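Local coordinates for adenosine monophosphate-protein transferase vopS (Vibrio parahaemolyticus, PDB 3LET), which transfers AMP from ATP to a specific threonine of host Rho GTPases (RhoA, Rac and Cdc42), preventing their interaction with downstream effectors and so inhibiting actin assembly in infected cells, at residues Asn81-Leu85 and Ile86-Ala90; Glu250-Leu253 and Lys254-Val258. All coordinates share one frame; numbering follows the deposited sequence.

Interaction 1 (Asn81-Leu85 and Ile86-Ala90); sequences NLKAL and IGDDA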
loop_
_atom_site.group_PDB
_atom_site.type_symbol
_atom_site.label_atom_id
_atom_site.label_comp_id
_atom_site.label_asym_id
_atom_site.label_seq_id
_atom_site.Cartn_x
_atom_site.Cartn_y
_atom_site.Cartn_z
ATOM N N ASN A 81 9.155 7.939 10.295
ATOM C CA ASN A 81 9.454 8.079 8.868
ATOM C C ASN A 81 8.322 7.436 8.034
ATOM O O ASN A 81 7.908 7.989 7.038
ATOM C CB ASN A 81 10.777 7.405 8.518
ATOM C CG ASN A 81 11.983 8.117 9.101
ATOM O OD1 ASN A 81 11.905 9.281 9.495
ATOM N ND2 ASN A 81 13.115 7.411 9.151
ATOM N N LEU A 82 7.829 6.277 8.465
ATOM C CA LEU A 82 6.751 5.601 7.750
ATOM C C LEU A 82 5.479 6.386 7.910
ATOM O O LEU A 82 4.695 6.514 6.979
ATOM C CB LEU A 82 6.520 4.177 8.276
ATOM C CG LEU A 82 7.579 3.175 7.837
ATOM C CD1 LEU A 82 7.479 1.895 8.705
ATOM C CD2 LEU A 82 7.385 2.857 6.337
ATOM N N LYS A 83 5.242 6.899 9.103
ATOM C CA LYS A 83 4.065 7.726 9.307
ATOM C C LYS A 83 4.066 8.882 8.300
ATOM O O LYS A 83 3.034 9.208 7.705
ATOM C CB LYS A 83 4.059 8.273 10.732
ATOM C CG LYS A 83 3.051 9.416 10.924
ATOM C CD LYS A 83 2.845 9.725 12.413
ATOM C CE LYS A 83 2.469 11.170 12.630
ATOM N NZ LYS A 83 1.290 11.574 11.821
ATOM N N ALA A 84 5.224 9.506 8.119
ATOM C CA ALA A 84 5.327 10.655 7.209
ATOM C C ALA A 84 4.980 10.226 5.774
ATOM O O ALA A 84 4.445 11.014 4.990
ATOM C CB ALA A 84 6.743 11.260 7.270
ATOM N N LEU A 85 5.274 8.972 5.438
ATOM C CA LEU A 85 5.069 8.484 4.077
ATOM C C LEU A 85 3.657 7.979 3.794
ATOM O O LEU A 85 3.095 8.278 2.732
ATOM C CB LEU A 85 6.055 7.354 3.761
ATOM C CG LEU A 85 7.513 7.786 3.532
ATOM C CD1 LEU A 85 8.419 6.608 3.719
ATOM C CD2 LEU A 85 7.682 8.342 2.111
ATOM N N ILE A 86 3.092 7.185 4.713
ATOM C CA ILE A 86 1.850 6.465 4.395
ATOM C C ILE A 86 0.710 6.763 5.381
ATOM O O ILE A 86 -0.401 6.261 5.203
ATOM C CB ILE A 86 2.087 4.929 4.288
ATOM C CG1 ILE A 86 2.497 4.356 5.646
ATOM C CG2 ILE A 86 3.166 4.630 3.233
ATOM C CD1 ILE A 86 2.752 2.852 5.616
ATOM N N GLY A 87 1.000 7.584 6.387
ATOM C CA GLY A 87 0.005 8.049 7.344
ATOM C C GLY A 87 -0.269 7.114 8.511
ATOM O O GLY A 87 0.137 5.958 8.507
ATOM N N ASP A 88 -1.000 7.622 9.501
ATOM C CA ASP A 88 -1.227 6.905 10.771
ATOM C C ASP A 88 -1.893 5.551 10.676
ATOM O O ASP A 88 -1.448 4.582 11.314
ATOM C CB ASP A 88 -2.070 7.777 11.695
ATOM C CG ASP A 88 -1.314 8.984 12.186
ATOM O OD1 ASP A 88 -0.066 8.914 12.229
ATOM O OD2 ASP A 88 -1.963 9.994 12.531
ATOM N N ASP A 89 -3.000 5.471 9.935
ATOM C CA ASP A 89 -3.722 4.193 9.845
ATOM C C ASP A 89 -2.843 3.128 9.214
ATOM O O ASP A 89 -2.778 1.981 9.694
ATOM C CB ASP A 89 -4.982 4.333 8.993
ATOM C CG ASP A 89 -6.057 5.187 9.662
ATOM O OD1 ASP A 89 -5.917 5.526 10.862
ATOM O OD2 ASP A 89 -7.050 5.513 8.972
ATOM N N ALA A 90 -2.176 3.487 8.121
ATOM C CA ALA A 90 -1.405 2.487 7.388
ATOM C C ALA A 90 -0.187 2.063 8.218
ATOM O O ALA A 90 0.148 0.874 8.280
ATOM C CB ALA A 90 -0.969 3.021 6.025
#

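Interaction 2 (Glu250-Leu253 and Lys254-Val258); sequences EGFL and KENPV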
loop_
_atom_site.group_PDB
_atom_site.type_symbol
_atom_site.label_atom_id
_atom_site.label_comp_id
_atom_site.label_asym_id
_atom_site.label_seq_id
_atom_site.Cartn_x
_atom_site.Cartn_y
_atom_site.Cartn_z
ATOM N N GLU A 250 -4.273 11.102 -3.137
ATOM C CA GLU A 250 -5.041 11.985 -2.260
ATOM C C GLU A 250 -4.213 13.169 -1.763
ATOM O O GLU A 250 -4.781 14.171 -1.305
ATOM C CB GLU A 250 -5.589 11.208 -1.056
ATOM C CG GLU A 250 -6.571 10.090 -1.448
ATOM C CD GLU A 250 -6.997 9.234 -0.263
ATOM O OE1 GLU A 250 -6.527 9.456 0.890
ATOM O OE2 GLU A 250 -7.804 8.300 -0.485
ATOM N N GLY A 251 -2.894 13.054 -1.892
ATOM C CA GLY A 251 -1.947 14.043 -1.362
ATOM C C GLY A 251 -1.080 14.635 -2.463
ATOM O O GLY A 251 -1.335 15.752 -2.900
ATOM N N PHE A 252 -0.116 13.873 -2.969
ATOM C CA PHE A 252 0.854 14.424 -3.921
ATOM C C PHE A 252 0.190 15.044 -5.181
ATOM O O PHE A 252 0.514 16.161 -5.571
ATOM C CB PHE A 252 1.854 13.369 -4.372
ATOM C CG PHE A 252 2.909 13.910 -5.307
ATOM C CD1 PHE A 252 3.950 14.685 -4.814
ATOM C CD2 PHE A 252 2.855 13.644 -6.658
ATOM C CE1 PHE A 252 4.927 15.191 -5.662
ATOM C CE2 PHE A 252 3.834 14.154 -7.527
ATOM C CZ PHE A 252 4.865 14.919 -7.023
ATOM N N LEU A 253 -0.733 14.327 -5.809
ATOM C CA LEU A 253 -1.338 14.814 -7.061
ATOM C C LEU A 253 -2.333 15.953 -6.833
ATOM O O LEU A 253 -2.784 16.581 -7.785
ATOM C CB LEU A 253 -1.999 13.674 -7.836
ATOM C CG LEU A 253 -0.998 12.653 -8.379
ATOM C CD1 LEU A 253 -1.692 11.461 -9.047
ATOM C CD2 LEU A 253 -0.021 13.344 -9.371
ATOM N N LYS A 254 -2.665 16.216 -5.572
ATOM C CA LYS A 254 -3.456 17.390 -5.194
ATOM C C LYS A 254 -2.573 18.620 -4.869
ATOM O O LYS A 254 -2.902 19.744 -5.241
ATOM C CB LYS A 254 -4.345 17.046 -3.988
ATOM C CG LYS A 254 -5.313 15.881 -4.216
ATOM C CD LYS A 254 -6.778 16.343 -4.315
ATOM C CE LYS A 254 -7.771 15.378 -3.606
ATOM N NZ LYS A 254 -7.445 15.083 -2.134
ATOM N N GLU A 255 -1.456 18.412 -4.180
ATOM C CA GLU A 255 -0.549 19.513 -3.823
ATOM C C GLU A 255 0.239 19.985 -5.037
ATOM O O GLU A 255 0.703 21.122 -5.097
ATOM C CB GLU A 255 0.453 19.066 -2.758
ATOM C CG GLU A 255 -0.168 18.405 -1.557
ATOM C CD GLU A 255 -0.493 19.393 -0.468
ATOM O OE1 GLU A 255 -0.605 20.598 -0.785
ATOM O OE2 GLU A 255 -0.630 18.967 0.702
ATOM N N ASN A 256 0.411 19.077 -5.987
ATOM C CA ASN A 256 1.191 19.330 -7.187
ATOM C C ASN A 256 0.342 18.868 -8.370
ATOM O O ASN A 256 0.570 17.789 -8.910
ATOM C CB ASN A 256 2.499 18.538 -7.145
ATOM C CG ASN A 256 3.198 18.637 -5.803
ATOM O OD1 ASN A 256 3.889 19.617 -5.527
ATOM N ND2 ASN A 256 3.019 17.618 -4.957
ATOM N N PRO A 257 -0.661 19.672 -8.754
ATOM C CA PRO A 257 -1.640 19.277 -9.772
ATOM C C PRO A 257 -1.010 19.077 -11.138
ATOM O O PRO A 257 -0.127 19.833 -11.542
ATOM C CB PRO A 257 -2.618 20.455 -9.801
ATOM C CG PRO A 257 -2.393 21.183 -8.519
ATOM C CD PRO A 257 -0.944 21.010 -8.213
ATOM N N VAL A 258 -1.447 18.050 -11.854
ATOM C CA VAL A 258 -0.860 17.786 -13.156
ATOM C C VAL A 258 -1.885 18.095 -14.230
ATOM O O VAL A 258 -3.068 18.232 -13.935
ATOM C CB VAL A 258 -0.346 16.333 -13.270
ATOM C CG1 VAL A 258 0.705 16.065 -12.187
ATOM C CG2 VAL A 258 -1.486 15.339 -13.163
HETATM O O HOH W 1 -3.547 16.204 -10.329
#

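Interaction 1 (Asn81-Leu85 and Ile86-Ala90)
Ile86 N gives its hydrogen to Leu82 O at 2.9 Å and Gly87 N gives its own to Lys83 O at 2.9 Å, two i to i+4 bonds that finish helix 77-86. This is a tight junction between two consecutive helices: Gly87 leaves helical geometry with positive phi (84°), a value glycine takes easily because it lacks CB, and the same residue is the N-cap of helix 88-102. Leu82, Leu85 and Ile86 supply the buried side of the junction. Leu82 reaches Phe124 and Val128 of helix 113-139, while Leu85 and Ile86 both meet Met244 of helix 238-255; branched apolar side chains suit these inter-helix seams. Ile86 lays CG1 against Leu82 O at 3.4 Å and turns CG2 to Leu85 CB. On the exposed side a salt bridge spans the junction. The long Lys83 chain, extended until it bends at chi4 (54°), runs alongside Asp88 with both side chains pointing the same way, and Lys83 NZ meets Asp88 OD1 on the syn side, at 3.0 Å and 27° out of the carboxylate plane.

Interaction 2 (Glu250-Leu253 and Lys254-Val258)
Lys254 and Asn256 both turn their side-chain nitrogens back onto carbonyl oxygens of the preceding turn. Lys254 NZ donates to Glu250 O at 2.9 Å; bends at chi2, chi3 and chi4 curl the flexible chain back over the helix instead of letting it run outward. The Glu250 carboxylate is engaged with Lys246 and with Met207 N. Asn256 grips Phe252 O twice, through its backbone N at 2.9 Å and through ND2 at 3.0 Å, a short amide being well sized for this. Among backbone bonds, Gly251 O also takes two donors, Glu255 N and Lys254 N. These bonds close the C-terminal end of helix 238-255 in the Fic (Fido) domain, where Asn256 is the first residue to leave helical geometry. A water continues the polar bonding past the helix end, donating to Leu253 O at 2.7 Å and accepting from Val258 N. An amide-over-ring contact comes next: Phe252 has CG anti to its N (chi1 -177°), which brings one ring face under the Asn256 amide; Asn256 ND2 lies 3.1 Å from Phe252 CD1, the ring and amide planes 40° apart. In the apolar contact, Leu253 CD2 touches Val258 CG1 at 4.0 Å, and both residues pack on His266 of helix 260-274.

Interaction 1 joins the end of one helix to the start of the next, whereas interaction 2 is a helix C-terminus, and they belong to different parts of the chain: interaction 1 to the N-terminal domain of VopS, interaction 2 to the Fic (Fido) domain. Their centres are about 17 Å apart and their nearest atoms about 8 Å, so they do not touch. What joins them is helix 238-255: Leu85 and Ile86 of interaction 1 lean on Met244 of this helix, and interaction 2 finishes the same helix at its C-terminal end. Both lie away from the residues that probably bind ATP, such as Gly280, Asn281, Gly282 and Arg286.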